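Local coordinates for sigma-E factor negative regulatory protein (Escherichia coli, PDB 1OR7) that binds the extracytoplasmic-function sigma factor sigma-E through its N-terminal cytosolic domain and holds it inactive until regulated intramembrane proteolysis releases it, at residues Glu4-Leu9 with Lys31-Tyr36. Numbering follows the deposited sequence.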
ATOM      1  N   GLU B   4      -9.358   7.340 -15.356  1.00 15.67           N
ATOM      2  CA  GLU B   4      -9.425   6.018 -15.962  1.00 15.17           C
ATOM      3  C   GLU B   4      -8.014   5.521 -16.348  1.00 13.73           C
ATOM      4  O   GLU B   4      -7.702   4.336 -16.228  1.00 13.15           O
ATOM      5  CB  GLU B   4     -10.384   5.999 -17.174  1.00 15.63           C
ATOM      6  CG  GLU B   4     -10.572   4.609 -17.764  1.00 17.29           C
ATOM      7  CD  GLU B   4     -11.733   4.513 -18.746  1.00 20.05           C
ATOM      8  OE1 GLU B   4     -12.786   5.156 -18.545  1.00 24.04           O
ATOM      9  OE2 GLU B   4     -11.600   3.770 -19.722  1.00 22.74           O
ATOM     10  N   GLN B   5      -7.171   6.440 -16.793  1.00 13.50           N
ATOM     11  CA  GLN B   5      -5.795   6.144 -17.146  1.00 13.41           C
ATOM     12  C   GLN B   5      -5.034   5.799 -15.875  1.00 13.37           C
ATOM     13  O   GLN B   5      -4.206   4.885 -15.860  1.00 12.97           O
ATOM     14  CB  GLN B   5      -5.147   7.354 -17.857  1.00 13.55           C
ATOM     15  CG  GLN B   5      -5.767   7.664 -19.203  1.00 14.67           C
ATOM     16  CD  GLN B   5      -5.097   8.856 -19.904  1.00 16.72           C
ATOM     17  OE1 GLN B   5      -5.064   9.964 -19.369  1.00 17.31           O
ATOM     18  NE2 GLN B   5      -4.552   8.614 -21.074  1.00 16.17           N
ATOM     19  N   LEU B   6      -5.302   6.532 -14.805  1.00 13.33           N
ATOM     20  CA  LEU B   6      -4.701   6.208 -13.513  1.00 13.80           C
ATOM     21  C   LEU B   6      -5.090   4.787 -13.083  1.00 12.73           C
ATOM     22  O   LEU B   6      -4.261   3.997 -12.624  1.00 11.64           O
ATOM     23  CB  LEU B   6      -5.149   7.258 -12.494  1.00 14.81           C
ATOM     24  CG  LEU B   6      -4.661   7.257 -11.059  1.00 18.71           C
ATOM     25  CD1 LEU B   6      -3.369   6.578 -10.941  1.00 24.34           C
ATOM     26  CD2 LEU B   6      -4.499   8.690 -10.583  1.00 21.48           C
ATOM     27  N   SER B   7      -6.364   4.459 -13.243  1.00 12.10           N
ATOM     28  CA  SER B   7      -6.854   3.124 -12.952  1.00 11.11           C
ATOM     29  C   SER B   7      -6.083   2.083 -13.760  1.00 10.89           C
ATOM     30  O   SER B   7      -5.674   1.065 -13.237  1.00 11.07           O
ATOM     31  CB  SER B   7      -8.329   3.022 -13.311  1.00 10.65           C
ATOM     32  OG  SER B   7      -8.899   1.853 -12.782  1.00  8.44           O
ATOM     33  N   ALA B   8      -5.909   2.310 -15.051  1.00 11.02           N
ATOM     34  CA  ALA B   8      -5.147   1.351 -15.857  1.00 11.00           C
ATOM     35  C   ALA B   8      -3.688   1.229 -15.407  1.00 11.46           C
ATOM     36  O   ALA B   8      -3.126   0.116 -15.320  1.00  9.99           O
ATOM     37  CB  ALA B   8      -5.246   1.689 -17.361  1.00 10.70           C
ATOM     38  N   LEU B   9      -3.068   2.368 -15.103  1.00 11.75           N
ATOM     39  CA  LEU B   9      -1.684   2.383 -14.646  1.00 12.80           C
ATOM     40  C   LEU B   9      -1.458   1.540 -13.368  1.00 12.88           C
ATOM     41  O   LEU B   9      -0.543   0.738 -13.284  1.00 13.64           O
ATOM     42  CB  LEU B   9      -1.301   3.823 -14.368  1.00 13.08           C
ATOM     43  CG  LEU B   9       0.144   4.119 -14.040  1.00 17.10           C
ATOM     44  CD1 LEU B   9       0.983   3.950 -15.279  1.00 18.44           C
ATOM     45  CD2 LEU B   9       0.234   5.547 -13.505  1.00 20.22           C
ATOM     46  N   LYS B  31      -3.905  11.813  -4.977  1.00 12.94           N
ATOM     47  CA  LYS B  31      -4.957  11.414  -4.036  1.00 13.67           C
ATOM     48  C   LYS B  31      -5.681  10.185  -4.523  1.00 12.60           C
ATOM     49  O   LYS B  31      -6.012   9.289  -3.747  1.00 12.56           O
ATOM     50  CB  LYS B  31      -5.955  12.558  -3.823  1.00 14.12           C
ATOM     51  CG  LYS B  31      -5.665  13.350  -2.588  1.00 17.14           C
ATOM     52  N   THR B  32      -5.935  10.139  -5.823  1.00 12.46           N
ATOM     53  CA  THR B  32      -6.605   8.990  -6.413  1.00 11.97           C
ATOM     54  C   THR B  32      -5.723   7.749  -6.335  1.00 11.81           C
ATOM     55  O   THR B  32      -6.196   6.655  -5.988  1.00 12.49           O
ATOM     56  CB  THR B  32      -6.972   9.338  -7.852  1.00 11.83           C
ATOM     57  OG1 THR B  32      -7.810  10.511  -7.852  1.00 12.46           O
ATOM     58  CG2 THR B  32      -7.787   8.263  -8.468  1.00 13.23           C
ATOM     59  N   TRP B  33      -4.448   7.898  -6.653  1.00 10.93           N
ATOM     60  CA  TRP B  33      -3.521   6.788  -6.504  1.00 11.46           C
ATOM     61  C   TRP B  33      -3.603   6.243  -5.086  1.00 10.60           C
ATOM     62  O   TRP B  33      -3.631   5.045  -4.875  1.00  9.33           O
ATOM     63  CB  TRP B  33      -2.093   7.275  -6.786  1.00 12.17           C
ATOM     64  CG  TRP B  33      -0.947   6.278  -6.684  1.00 11.12           C
ATOM     65  CD1 TRP B  33      -0.047   6.182  -5.669  1.00 12.65           C
ATOM     66  CD2 TRP B  33      -0.486   5.380  -7.694  1.00 12.45           C
ATOM     67  NE1 TRP B  33       0.911   5.246  -5.959  1.00 12.02           N
ATOM     68  CE2 TRP B  33       0.663   4.735  -7.196  1.00 11.46           C
ATOM     69  CE3 TRP B  33      -0.940   5.034  -8.953  1.00  9.79           C
ATOM     70  CZ2 TRP B  33       1.340   3.784  -7.900  1.00 13.01           C
ATOM     71  CZ3 TRP B  33      -0.261   4.074  -9.656  1.00 14.14           C
ATOM     72  CH2 TRP B  33       0.864   3.457  -9.132  1.00 11.92           C
ATOM     73  N   GLU B  34      -3.576   7.138  -4.109  1.00 10.34           N
ATOM     74  CA  GLU B  34      -3.643   6.742  -2.707  1.00 10.57           C
ATOM     75  C   GLU B  34      -4.967   6.053  -2.407  1.00 10.50           C
ATOM     76  O   GLU B  34      -4.982   4.956  -1.826  1.00 10.71           O
ATOM     77  CB  GLU B  34      -3.443   7.988  -1.831  1.00 10.39           C
ATOM     78  CG  GLU B  34      -3.645   7.808  -0.347  1.00 14.36           C
ATOM     79  CD  GLU B  34      -3.431   9.116   0.412  1.00 20.53           C
ATOM     80  OE1 GLU B  34      -4.314   9.973   0.391  1.00 20.70           O
ATOM     81  OE2 GLU B  34      -2.356   9.302   1.014  1.00 27.91           O
ATOM     82  N   SER B  35      -6.078   6.675  -2.813  1.00 10.98           N
ATOM     83  CA  SER B  35      -7.390   6.090  -2.527  1.00 11.85           C
ATOM     84  C   SER B  35      -7.590   4.715  -3.159  1.00 10.83           C
ATOM     85  O   SER B  35      -8.048   3.799  -2.495  1.00 10.42           O
ATOM     86  CB  SER B  35      -8.512   7.013  -2.986  1.00 11.78           C
ATOM     87  OG  SER B  35      -8.529   8.088  -2.130  1.00 16.01           O
ATOM     88  N   TYR B  36      -7.235   4.581  -4.430  1.00 10.39           N
ATOM     89  CA  TYR B  36      -7.412   3.307  -5.142  1.00 10.28           C
ATOM     90  C   TYR B  36      -6.537   2.190  -4.560  1.00 10.42           C
ATOM     91  O   TYR B  36      -6.954   1.040  -4.525  1.00 10.17           O
ATOM     92  CB  TYR B  36      -7.145   3.441  -6.660  1.00  9.51           C
ATOM     93  CG  TYR B  36      -8.175   4.226  -7.467  1.00 11.33           C
ATOM     94  CD1 TYR B  36      -9.316   4.773  -6.880  1.00 12.44           C
ATOM     95  CD2 TYR B  36      -7.979   4.464  -8.829  1.00 15.07           C
ATOM     96  CE1 TYR B  36     -10.240   5.521  -7.636  1.00 12.11           C
ATOM     97  CE2 TYR B  36      -8.906   5.199  -9.587  1.00 12.62           C
ATOM     98  CZ  TYR B  36     -10.021   5.710  -8.984  1.00 13.82           C
ATOM     99  OH  TYR B  36     -10.918   6.418  -9.750  1.00 16.40           O
TER
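L6 reaches from its helix into the angle between T32 and W33, one methyl for each. CD1 meets the benzo edge of the W33 indole close to the ring plane, 3.5 Å from CE3, with the two side chains at about a right angle. CD2 lies instead against T32, 3.7 Å from CB and 3.9 Å from CG2. The fork is delivered by a first torsion that sets CG anti to the backbone N (chi1 -177°). L9, one turn further along, brings its CD2 to the same indole corner, 4.2 Å from CZ3, and it too runs roughly perpendicular to the W33 side chain. Carbon meets carbon throughout: two short segments, on helices 3-10 and 27-44 of the RseA N-terminal domain, pack in a contact that is buried in the complex, with their axes 10.3 Å apart and crossing at -50°. L23, from helix 17-24, touches both L9 and W33, so three helices share this patch of the domain that suffices to repress sigma-E. Cut back to an alanine, L6 would lose both methyls, which is likely to leave the W33 edge and the T32 methyl without this apolar cover. T32 uses both branches: OG1 turns back to bond E28 O in its own helix, while CG2, besides meeting L6, sits 3.4 Å above one face of the Y36 ring, offset toward its rim. On the S7 side the contact thins, with S7 CB 4.4 Å from Y36 CE2. S7, Y36 and W33 turn their polar ends to the other protein: S7 OG bonds a basic side chain of that chain, Y36 OH an acidic one, and W33 NE1 bonds the backbone of that other chain.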